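Local coordinates for protein putative methyltransferase from antibiotic biosynthesis pathway (Anabaena variabilis ATCC 29413, PDB 3EGE) that probably transfers a methyl group from S-adenosylmethionine to a substrate not yet identified, at residues L102-H105 with H106-H109; S108-E111 with K112-E116; E116-R119 with I120-D123; F147-E150 with D151-F155; P157-E160 with Q161-L164. All blocks are in the same frame, centred on the assembly; numbering follows the deposited sequence.

Contact 1 of 5, residues L102-H105 with H106-H109; sequences LAIH and HFSH
Ala-103 and His-106 close a short 3-10 turn in the loop that leaves strand 97-101, the amide N of His-106 donating to Ala-103 O at 2.8 Å with an N-H...O angle of 158°. One residue on, the N of Phe-107 donates to Ile-104 O at 3.1 Å. Ile-104 O is gripped a second time: a water oxygen lies 2.6 Å from Ile-104 O and 2.5 Å from Phe-107 O and donates to both, bridging the two carbonyls as the chain leaves the turn.

The ring of Phe-107 folds back over the turn. Its CG stands anti to the carbonyl carbon (chi1 -54°), which lays one ring face over Ile-104 CA in a CH-pi contact 3.7 Å from the centroid, while CE2 of Phe-107 meets Ile-104 CG2 at 3.6 Å. The imidazoles of His-105 and His-106 run side by side in the same direction, their planes 39° apart. Their NE2 atoms approach to 3.2 Å at an angle too poor for a hydrogen bond, with His-105 NE2 over the rim of one His-106 face. An ethanediol, probably from the crystallisation liquor, lies about 4 Å from the His-106 side chain at the nearest atoms.

Ile-104 packs between helix 110-120 and strand 126-131, touching Leu-110, Phe-114 and Leu-128, whereas Phe-107 leans on Ser-113 and Met-117 of that helix and His-105 meets Phe-131 of that strand edge-to-face.

Contact 2 of 5, residues S108-E111 with K112-E116; sequences SHLE and KSFQE
Leu-110 and Phe-114, one turn apart at the start of helix 110-120, cross at an angle in the Rossmann-like beta-alpha-beta unit formed with strands 97-101 and 126-131. Leu-110 CG lies anti to the backbone N (chi1 -168°), a setting that brings its branch over the phenyl ring. From there CD1 makes a CH-pi contact 4.1 Å from the ring centroid, 28° off the normal, and CG sits over the rim of the same face. Both side chains also face helix 158-169, where Leu-164 packs against them.

On the next flank Glu-111 and Gln-115 cross too, the carboxylate and amide planes 65° apart. Their contact is made by the aliphatic part of the acid, Glu-111 CG lying 3.4 Å from Gln-115 NE2. The polar ends share an outside partner instead, Asn-168, whose ND2 donates to Glu-111 OE2 and whose OD1 accepts from Gln-115 NE2. Lys-112 sends its NZ to Glu-86 O.

His-109 occupies the N-cap position, and its carbonyl O takes two donors from Ser-113. The amide N of Ser-113 arrives 3.1 Å from His-109 O, while the hydroxyl, turned back beside its own backbone N, reaches His-109 O from above the carbonyl plane, with Ser-113 OG 3.0 Å away.

Contact 3 of 5, residues E116-R119 with I120-D123; sequences EMQR and IIRD
Arg-119 grips Glu-116 side-on one turn earlier in helix 110-120, and the same arginine spreads its guanidinium over Ile-120. Arg-119 NE donates to Glu-116 OE1 at 2.8 Å and Arg-119 NH2 to Glu-116 OE2 at 3.1 Å, both at 158°. Each oxygen lies nearly in the guanidinium plane, but the nitrogens meet the carboxylate from above its own plane. A bend at chi3 (64°) turns the arginine head back along the helix to make this pair. NH1 has further partners in Asp-92 and Leu-90 O, and Glu-116 OE2 also accepts from Leu-88 N, so the pair is tied to the loop between strands 78-81 and 97-101.

One guanidinium face receives Ile-120 CG2, 3.6 Å from Arg-119 NH2. Here the helix ends: Ile-120 N still donates to Glu-116 O at 3.2 Å, whereas Ile-121 N makes a weak bond to Met-117 O, in keeping with the departure from helical geometry at Ile-121. Ile-121 CG2 rests 3.4 Å from Gln-118 O, a carbonyl that also accepts from Lys-93 NZ.

The hydrophobic side of this helix end lies on the central sheet: selenomethionine Met-117 and Ile-120 reach strands 37-41 and 97-101, and Ile-121 sits on Val-98 and on Ile-126 of strand 126-131.

Contact 4 of 5, residues F147-E150 with D151-F155; sequences FLWE and DALRF
Helix 146-153 follows the last parallel strand of the Rossmann-like core, strand 126-131, and its final turns bring Trp-149 and Leu-153 together, four residues apart on one flank. The two side chains run alongside each other in the same direction. Leu-153 CD2 stands over one face of the indole, making a CH-pi contact 4.2 Å from the centroid of the six-membered ring and 28° off its normal; the nearest ring atom is Trp-149 CH2, 3.8 Å from Leu-153 CD2. Trp-149 carries its CG anti to the backbone N (chi1 -172°), the setting in which its indole meets the leucine. Both residues also touch Ile-133, and the tryptophan ring meets that of Tyr-142.

The i to i+4 backbone bonds are regular at first, with Asp-151 N to Phe-147 O at 2.9 Å and Leu-153 N to Trp-149 O at 2.9 Å. The pattern then slackens, since Arg-154 N reaches Glu-150 O at 3.4 Å in a weak bond only. Phe-147, on another flank, meets the ring of Phe-211 edge-to-face.

Asp-151 organises the polar side. Its OD2 is hydrogen-bonded to Ser-210 OG, joining this helix to helix 209-213, and Asp-151 OD1 forms a salt bridge with Arg-154, whose NH2 lies 3.5 Å away. The neighbouring acids Glu-150 and Asp-151 are linked through one water that donates to both, its oxygen 3.1 Å from Glu-150 OE1 and 3.2 Å from Asp-151 OD1.

Contact 5 of 5, residues P157-E160 with Q161-L164; sequences PLDE and QINL
Four successive i to i+4 backbone bonds, from Gln-161 N to Pro-157 O (3.1 Å) through to Leu-164 N to Glu-160 O (2.9 Å), establish the first turns of helix 158-169, with Pro-157 at the N-cap position. Leu-158 N, at the first turn, is held by Asp-132 OD2.

Leu-158 and Ile-162 cross obliquely, one turn apart, and CG of the leucine meets CD1 of the isoleucine at 4.0 Å. With CG1 anti to its carbonyl carbon (chi1 -70°), Ile-162 lies back against the preceding turn, where Ile-162 CG1 comes within 3.2 Å of Leu-158 O. Ile-162 and Asp-159 lie side by side, CD1 of Ile-162 4.2 Å from Asp-159 OD1.

Gln-161 is buried and stretches past the N-cap, its CG passing 3.5 Å from Pro-157 O. Three bonds fix the amide: OE1 accepts from Thr-130 OG1, while NE2 donates to the carbonyls of Leu-156 and Phe-131. Both polar atoms are thus satisfied, and the amide orientation is set.

Leu-158 and Ile-162 turn to Ile-255 of strand 252-258, Ile-162 also touching Val-173 and Ala-175 of strand 172-181, and Leu-164 packs on Leu-110, Glu-111 and Phe-114 of helix 110-120.

Contacts 1, 2 and 3 follow one another through the crossover from strand 97-101 to strand 126-131: contact 1 in the loop, contacts 2 and 3 along helix 110-120 and sharing Glu-116, with the centres of contacts 1 and 3 about 18 Å apart. Contacts 4 and 5 come later, on the consecutive helices 146-153 and 158-169. Contact 5 lies against contact 2, Phe-114 and Leu-164 pairing the two helices on one face of the mixed sheet. Contacts 3 and 4 are farthest apart, centres about 30 Å. Contacts 1, 2, 3 and 5 thus lie on the Rossmann-like core of the probable methyltransferase, and Phe-155, which meets His-105, Leu-110 and Gln-161, links contact 4 to it.

Contact 1 of 5, residues L102-H105 with H106-H109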
# COMPACT_ATOMS: atom_id res chain seq x y z
N LEU A 102 -1.06 2.37 -0.51
CA LEU A 102 -1.87 1.14 -0.31
C LEU A 102 -3.06 1.38 0.63
O LEU A 102 -3.25 0.67 1.62
CB LEU A 102 -0.99 -0.04 0.14
CG LEU A 102 0.10 -0.54 -0.83
CD1 LEU A 102 0.96 -1.56 -0.10
CD2 LEU A 102 -0.48 -1.13 -2.14
N ALA A 103 -3.85 2.40 0.28
CA ALA A 103 -5.01 2.84 1.06
C ALA A 103 -6.29 3.09 0.26
O ALA A 103 -7.35 2.81 0.79
CB ALA A 103 -4.65 4.10 1.84
N ILE A 104 -6.19 3.60 -0.98
CA ILE A 104 -7.37 4.03 -1.78
C ILE A 104 -8.47 2.98 -1.97
O ILE A 104 -9.63 3.33 -2.18
CB ILE A 104 -7.00 4.71 -3.17
CG1 ILE A 104 -6.40 3.73 -4.20
CG2 ILE A 104 -6.06 5.88 -2.95
CD1 ILE A 104 -6.30 4.32 -5.68
N HIS A 105 -8.06 1.70 -1.94
CA HIS A 105 -8.99 0.56 -1.97
C HIS A 105 -9.88 0.45 -0.76
O HIS A 105 -10.90 -0.23 -0.84
CB HIS A 105 -8.28 -0.77 -2.25
CG HIS A 105 -7.31 -1.19 -1.19
ND1 HIS A 105 -6.10 -0.56 -0.99
CD2 HIS A 105 -7.33 -2.25 -0.34
CE1 HIS A 105 -5.45 -1.17 -0.02
NE2 HIS A 105 -6.17 -2.20 0.38
N HIS A 106 -9.51 1.12 0.34
CA HIS A 106 -10.33 1.21 1.53
C HIS A 106 -11.29 2.40 1.52
O HIS A 106 -12.11 2.50 2.43
CB HIS A 106 -9.46 1.29 2.78
CG HIS A 106 -8.55 0.12 2.97
ND1 HIS A 106 -9.01 -1.18 2.95
CD2 HIS A 106 -7.23 0.05 3.26
CE1 HIS A 106 -7.99 -2.00 3.17
NE2 HIS A 106 -6.90 -1.28 3.37
N PHE A 107 -11.23 3.29 0.52
CA PHE A 107 -12.13 4.46 0.49
C PHE A 107 -13.52 4.07 -0.05
O PHE A 107 -13.62 3.28 -0.99
CB PHE A 107 -11.55 5.64 -0.34
CG PHE A 107 -10.15 6.09 0.06
CD1 PHE A 107 -9.56 5.76 1.30
CD2 PHE A 107 -9.46 6.96 -0.78
CE1 PHE A 107 -8.26 6.23 1.62
CE2 PHE A 107 -8.17 7.43 -0.46
CZ PHE A 107 -7.58 7.07 0.75
N SER A 108 -14.57 4.66 0.52
CA SER A 108 -15.95 4.35 0.13
C SER A 108 -16.44 5.15 -1.09
O SER A 108 -17.28 4.65 -1.84
CB SER A 108 -16.90 4.52 1.34
OG SER A 108 -17.00 5.88 1.72
N HIS A 109 -15.97 6.38 -1.27
CA HIS A 109 -16.36 7.22 -2.44
C HIS A 109 -15.06 7.71 -3.06
O HIS A 109 -14.58 8.79 -2.73
CB HIS A 109 -17.31 8.33 -2.01
CG HIS A 109 -18.56 7.83 -1.35
ND1 HIS A 109 -19.56 7.20 -2.04
CD2 HIS A 109 -18.95 7.85 -0.05
CE1 HIS A 109 -20.53 6.86 -1.21
NE2 HIS A 109 -20.18 7.25 0.01
O HOH W 1 -12.06 2.63 -2.80

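Contact 2 of 5, residues S108-E111 with K112-E116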
# COMPACT_ATOMS: atom_id res chain seq x y z
N SER A 108 -14.57 4.66 0.52
CA SER A 108 -15.95 4.35 0.13
C SER A 108 -16.44 5.15 -1.09
O SER A 108 -17.28 4.65 -1.84
CB SER A 108 -16.90 4.52 1.34
OG SER A 108 -17.00 5.88 1.72
N HIS A 109 -15.97 6.38 -1.27
CA HIS A 109 -16.36 7.22 -2.44
C HIS A 109 -15.06 7.71 -3.06
O HIS A 109 -14.58 8.79 -2.73
CB HIS A 109 -17.31 8.33 -2.01
CG HIS A 109 -18.56 7.83 -1.35
ND1 HIS A 109 -19.56 7.20 -2.04
CD2 HIS A 109 -18.95 7.85 -0.05
CE1 HIS A 109 -20.53 6.86 -1.21
NE2 HIS A 109 -20.18 7.25 0.01
N LEU A 110 -14.48 6.86 -3.90
CA LEU A 110 -13.16 7.09 -4.52
C LEU A 110 -13.06 8.36 -5.36
O LEU A 110 -12.05 9.05 -5.30
CB LEU A 110 -12.71 5.87 -5.35
CG LEU A 110 -11.25 5.78 -5.85
CD1 LEU A 110 -10.25 5.89 -4.70
CD2 LEU A 110 -11.04 4.49 -6.63
N GLU A 111 -14.12 8.67 -6.10
CA GLU A 111 -14.18 9.85 -6.95
C GLU A 111 -14.09 11.14 -6.14
O GLU A 111 -13.23 11.97 -6.39
CB GLU A 111 -15.42 9.79 -7.84
CG GLU A 111 -15.53 10.94 -8.85
CD GLU A 111 -15.99 10.52 -10.25
OE1 GLU A 111 -16.61 9.45 -10.40
OE2 GLU A 111 -15.71 11.28 -11.22
N LYS A 112 -14.95 11.26 -5.14
CA LYS A 112 -14.94 12.41 -4.23
C LYS A 112 -13.58 12.53 -3.48
O LYS A 112 -13.10 13.65 -3.26
CB LYS A 112 -16.13 12.33 -3.24
CG LYS A 112 -16.26 13.49 -2.24
CD LYS A 112 -16.65 14.82 -2.90
CE LYS A 112 -16.36 16.01 -1.98
NZ LYS A 112 -16.92 15.81 -0.60
N SER A 113 -12.98 11.40 -3.10
CA SER A 113 -11.64 11.39 -2.47
C SER A 113 -10.57 11.96 -3.41
O SER A 113 -9.69 12.74 -2.99
CB SER A 113 -11.24 9.99 -1.99
OG SER A 113 -12.18 9.52 -1.04
N PHE A 114 -10.67 11.61 -4.69
CA PHE A 114 -9.79 12.16 -5.72
C PHE A 114 -9.99 13.66 -5.89
O PHE A 114 -9.00 14.40 -5.90
CB PHE A 114 -9.94 11.42 -7.04
CG PHE A 114 -9.34 10.04 -7.07
CD1 PHE A 114 -8.39 9.57 -6.13
CD2 PHE A 114 -9.62 9.24 -8.17
CE1 PHE A 114 -7.82 8.31 -6.26
CE2 PHE A 114 -9.04 7.99 -8.31
CZ PHE A 114 -8.14 7.52 -7.37
N GLN A 115 -11.25 14.09 -5.97
CA GLN A 115 -11.63 15.52 -6.04
C GLN A 115 -11.08 16.30 -4.85
O GLN A 115 -10.59 17.43 -5.03
CB GLN A 115 -13.15 15.69 -6.08
CG GLN A 115 -13.79 15.15 -7.34
CD GLN A 115 -15.29 14.98 -7.26
OE1 GLN A 115 -15.94 15.51 -6.36
NE2 GLN A 115 -15.84 14.24 -8.20
N GLU A 116 -11.15 15.69 -3.66
CA GLU A 116 -10.58 16.24 -2.42
C GLU A 116 -9.05 16.42 -2.49
O GLU A 116 -8.54 17.41 -1.97
CB GLU A 116 -10.94 15.38 -1.18
CG GLU A 116 -12.35 15.54 -0.62
CD GLU A 116 -12.58 16.91 -0.03
OE1 GLU A 116 -12.95 17.85 -0.78
OE2 GLU A 116 -12.41 17.05 1.20

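Contact 3 of 5, residues E116-R119 with I120-D123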
# COMPACT_ATOMS: atom_id res chain seq x y z
N GLU A 116 -11.15 15.69 -3.66
CA GLU A 116 -10.58 16.24 -2.42
C GLU A 116 -9.05 16.42 -2.49
O GLU A 116 -8.54 17.41 -1.97
CB GLU A 116 -10.94 15.38 -1.18
CG GLU A 116 -12.35 15.54 -0.62
CD GLU A 116 -12.58 16.91 -0.03
OE1 GLU A 116 -12.95 17.85 -0.78
OE2 GLU A 116 -12.41 17.05 1.20
N MSE A 117 -8.34 15.47 -3.09
CA MSE A 117 -6.89 15.57 -3.26
C MSE A 117 -6.53 16.74 -4.15
O MSE A 117 -5.64 17.51 -3.83
CB MSE A 117 -6.27 14.29 -3.82
CG MSE A 117 -6.37 13.09 -2.86
SE MSE A 117 -5.77 11.50 -3.69
CE MSE A 117 -6.16 10.18 -2.20
N GLN A 118 -7.26 16.87 -5.27
CA GLN A 118 -7.08 17.98 -6.18
C GLN A 118 -7.39 19.33 -5.51
O GLN A 118 -6.72 20.32 -5.78
CB GLN A 118 -7.92 17.76 -7.46
CG GLN A 118 -7.80 18.88 -8.53
CD GLN A 118 -6.37 19.16 -9.00
OE1 GLN A 118 -5.56 18.24 -9.21
NE2 GLN A 118 -6.07 20.44 -9.20
N ARG A 119 -8.39 19.36 -4.63
CA ARG A 119 -8.79 20.60 -3.94
C ARG A 119 -7.70 21.15 -3.01
O ARG A 119 -7.48 22.37 -2.95
CB ARG A 119 -10.09 20.35 -3.14
CG ARG A 119 -10.65 21.56 -2.40
CD ARG A 119 -11.86 21.23 -1.55
NE ARG A 119 -11.55 20.29 -0.47
CZ ARG A 119 -10.94 20.60 0.67
NH1 ARG A 119 -10.47 21.82 0.91
NH2 ARG A 119 -10.74 19.65 1.56
N ILE A 120 -7.03 20.24 -2.30
CA ILE A 120 -6.00 20.61 -1.32
C ILE A 120 -4.62 20.89 -1.90
O ILE A 120 -3.82 21.59 -1.26
CB ILE A 120 -5.90 19.57 -0.13
CG1 ILE A 120 -5.29 18.21 -0.56
CG2 ILE A 120 -7.28 19.44 0.52
CD1 ILE A 120 -4.99 17.23 0.59
N ILE A 121 -4.37 20.38 -3.11
CA ILE A 121 -3.03 20.46 -3.71
C ILE A 121 -2.73 21.80 -4.43
O ILE A 121 -3.60 22.39 -5.07
CB ILE A 121 -2.77 19.22 -4.63
CG1 ILE A 121 -1.25 18.90 -4.72
CG2 ILE A 121 -3.44 19.39 -6.01
CD1 ILE A 121 -0.88 17.60 -5.51
N ARG A 122 -1.47 22.25 -4.30
CA ARG A 122 -0.95 23.44 -4.99
C ARG A 122 -0.29 23.02 -6.33
O ARG A 122 -1.03 22.57 -7.22
CB ARG A 122 0.02 24.18 -4.09
CG ARG A 122 -0.59 24.79 -2.87
CD ARG A 122 0.56 25.12 -1.94
NE ARG A 122 0.05 25.52 -0.67
CZ ARG A 122 0.57 25.22 0.52
NH1 ARG A 122 1.67 24.47 0.68
NH2 ARG A 122 -0.06 25.69 1.59
N ASP A 123 1.04 23.11 -6.48
CA ASP A 123 1.73 22.81 -7.77
C ASP A 123 2.30 21.42 -7.92
O ASP A 123 2.74 21.08 -9.03
CB ASP A 123 2.92 23.77 -8.00
CG ASP A 123 2.52 25.22 -8.00
OD1 ASP A 123 1.37 25.55 -8.36
OD2 ASP A 123 3.40 26.02 -7.65

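Contact 4 of 5, residues F147-E150 with D151-F155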
# COMPACT_ATOMS: atom_id res chain seq x y z
N PHE A 147 -8.30 -16.23 -0.16
CA PHE A 147 -8.91 -15.00 0.33
C PHE A 147 -8.12 -13.73 0.03
O PHE A 147 -8.72 -12.68 -0.22
CB PHE A 147 -9.24 -15.10 1.82
CG PHE A 147 -8.09 -15.49 2.68
CD1 PHE A 147 -7.16 -14.54 3.14
CD2 PHE A 147 -7.90 -16.84 3.04
CE1 PHE A 147 -6.07 -14.92 3.92
CE2 PHE A 147 -6.82 -17.23 3.84
CZ PHE A 147 -5.91 -16.26 4.28
N LEU A 148 -6.79 -13.82 0.03
CA LEU A 148 -5.93 -12.66 -0.33
C LEU A 148 -6.14 -12.22 -1.77
O LEU A 148 -6.21 -11.05 -2.03
CB LEU A 148 -4.44 -12.98 -0.15
CG LEU A 148 -3.93 -13.33 1.25
CD1 LEU A 148 -2.46 -13.69 1.15
CD2 LEU A 148 -4.15 -12.21 2.28
N TRP A 149 -6.31 -13.17 -2.67
CA TRP A 149 -6.54 -12.92 -4.08
C TRP A 149 -7.94 -12.35 -4.34
O TRP A 149 -8.11 -11.38 -5.09
CB TRP A 149 -6.35 -14.24 -4.84
CG TRP A 149 -6.37 -14.12 -6.32
CD1 TRP A 149 -5.35 -13.67 -7.12
CD2 TRP A 149 -7.44 -14.49 -7.20
NE1 TRP A 149 -5.74 -13.72 -8.43
CE2 TRP A 149 -7.01 -14.20 -8.52
CE3 TRP A 149 -8.72 -15.02 -6.99
CZ2 TRP A 149 -7.81 -14.43 -9.63
CZ3 TRP A 149 -9.53 -15.27 -8.09
CH2 TRP A 149 -9.07 -14.97 -9.41
N GLU A 150 -8.91 -13.00 -3.71
CA GLU A 150 -10.32 -12.63 -3.76
C GLU A 150 -10.56 -11.23 -3.23
O GLU A 150 -11.31 -10.46 -3.84
CB GLU A 150 -11.15 -13.63 -2.95
CG GLU A 150 -11.25 -15.02 -3.57
CD GLU A 150 -11.66 -16.12 -2.58
OE1 GLU A 150 -12.06 -15.86 -1.43
OE2 GLU A 150 -11.55 -17.29 -2.97
N ASP A 151 -9.89 -10.88 -2.13
CA ASP A 151 -10.01 -9.52 -1.57
C ASP A 151 -9.41 -8.49 -2.50
O ASP A 151 -9.97 -7.43 -2.65
CB ASP A 151 -9.34 -9.42 -0.19
CG ASP A 151 -10.07 -10.21 0.90
OD1 ASP A 151 -11.24 -10.63 0.70
OD2 ASP A 151 -9.45 -10.38 1.98
N ALA A 152 -8.26 -8.80 -3.09
CA ALA A 152 -7.61 -7.91 -4.04
C ALA A 152 -8.46 -7.72 -5.31
O ALA A 152 -8.56 -6.61 -5.84
CB ALA A 152 -6.21 -8.44 -4.39
N LEU A 153 -9.10 -8.79 -5.76
CA LEU A 153 -9.93 -8.76 -6.97
C LEU A 153 -11.20 -7.91 -6.84
O LEU A 153 -11.80 -7.55 -7.86
CB LEU A 153 -10.23 -10.20 -7.44
CG LEU A 153 -10.84 -10.42 -8.82
CD1 LEU A 153 -9.90 -9.95 -9.92
CD2 LEU A 153 -11.23 -11.89 -9.00
N ARG A 154 -11.62 -7.59 -5.61
CA ARG A 154 -12.76 -6.70 -5.36
C ARG A 154 -12.52 -5.27 -5.85
O ARG A 154 -13.45 -4.61 -6.26
CB ARG A 154 -13.16 -6.67 -3.88
CG ARG A 154 -13.85 -7.96 -3.42
CD ARG A 154 -14.50 -7.85 -2.03
NE ARG A 154 -13.55 -7.95 -0.91
CZ ARG A 154 -12.96 -6.94 -0.24
NH1 ARG A 154 -13.16 -5.64 -0.55
NH2 ARG A 154 -12.14 -7.22 0.78
N PHE A 155 -11.27 -4.82 -5.83
CA PHE A 155 -10.95 -3.46 -6.23
C PHE A 155 -10.91 -3.29 -7.75
O PHE A 155 -10.80 -4.25 -8.46
CB PHE A 155 -9.64 -3.01 -5.55
CG PHE A 155 -9.38 -1.52 -5.63
CD1 PHE A 155 -10.40 -0.58 -5.34
CD2 PHE A 155 -8.10 -1.05 -5.94
CE1 PHE A 155 -10.15 0.79 -5.44
CE2 PHE A 155 -7.84 0.31 -6.00
CZ PHE A 155 -8.88 1.23 -5.75
O HOH W 2 -12.50 -13.52 0.59

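Contact 5 of 5, residues P157-E160 with Q161-L164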
# COMPACT_ATOMS: atom_id res chain seq x y z
N PRO A 157 -10.08 -2.28 -11.75
CA PRO A 157 -8.97 -2.37 -12.69
C PRO A 157 -8.13 -1.07 -12.74
O PRO A 157 -8.69 0.03 -12.54
CB PRO A 157 -9.68 -2.57 -14.04
CG PRO A 157 -10.92 -3.27 -13.68
CD PRO A 157 -11.36 -2.62 -12.41
N LEU A 158 -6.83 -1.20 -13.01
CA LEU A 158 -5.91 -0.05 -13.04
C LEU A 158 -6.38 1.06 -13.99
O LEU A 158 -6.24 2.23 -13.66
CB LEU A 158 -4.49 -0.49 -13.44
CG LEU A 158 -3.36 0.51 -13.16
CD1 LEU A 158 -3.10 0.62 -11.65
CD2 LEU A 158 -2.11 0.09 -13.91
N ASP A 159 -6.92 0.68 -15.14
CA ASP A 159 -7.44 1.65 -16.12
C ASP A 159 -8.60 2.49 -15.59
O ASP A 159 -8.64 3.69 -15.85
CB ASP A 159 -7.82 0.95 -17.45
CG ASP A 159 -6.60 0.50 -18.26
OD1 ASP A 159 -5.45 0.93 -17.92
OD2 ASP A 159 -6.78 -0.26 -19.25
N GLU A 160 -9.51 1.86 -14.85
CA GLU A 160 -10.62 2.58 -14.19
C GLU A 160 -10.07 3.57 -13.15
O GLU A 160 -10.51 4.73 -13.10
CB GLU A 160 -11.65 1.63 -13.56
CG GLU A 160 -12.41 0.83 -14.65
CD GLU A 160 -13.55 -0.09 -14.13
OE1 GLU A 160 -14.14 0.20 -13.06
OE2 GLU A 160 -13.88 -1.08 -14.84
N GLN A 161 -9.07 3.13 -12.38
CA GLN A 161 -8.42 3.97 -11.36
C GLN A 161 -7.77 5.19 -12.00
O GLN A 161 -8.00 6.33 -11.55
CB GLN A 161 -7.36 3.20 -10.56
CG GLN A 161 -7.88 2.02 -9.75
CD GLN A 161 -6.76 1.29 -9.03
OE1 GLN A 161 -5.96 1.90 -8.31
NE2 GLN A 161 -6.70 -0.03 -9.21
N ILE A 162 -6.98 4.93 -13.06
CA ILE A 162 -6.31 5.98 -13.82
C ILE A 162 -7.33 6.98 -14.36
O ILE A 162 -7.17 8.18 -14.20
CB ILE A 162 -5.47 5.41 -15.00
CG1 ILE A 162 -4.24 4.66 -14.46
CG2 ILE A 162 -4.99 6.55 -15.96
CD1 ILE A 162 -3.52 3.77 -15.51
N ASN A 163 -8.38 6.46 -15.01
CA ASN A 163 -9.46 7.28 -15.55
C ASN A 163 -10.17 8.16 -14.48
O ASN A 163 -10.38 9.33 -14.73
CB ASN A 163 -10.46 6.37 -16.30
CG ASN A 163 -11.59 7.14 -16.97
OD1 ASN A 163 -11.44 8.31 -17.38
ND2 ASN A 163 -12.74 6.48 -17.10
N LEU A 164 -10.51 7.60 -13.31
CA LEU A 164 -11.20 8.36 -12.25
C LEU A 164 -10.32 9.49 -11.71
O LEU A 164 -10.82 10.57 -11.42
CB LEU A 164 -11.68 7.48 -11.08
CG LEU A 164 -12.86 6.52 -11.28
CD1 LEU A 164 -13.08 5.75 -9.99
CD2 LEU A 164 -14.15 7.23 -11.67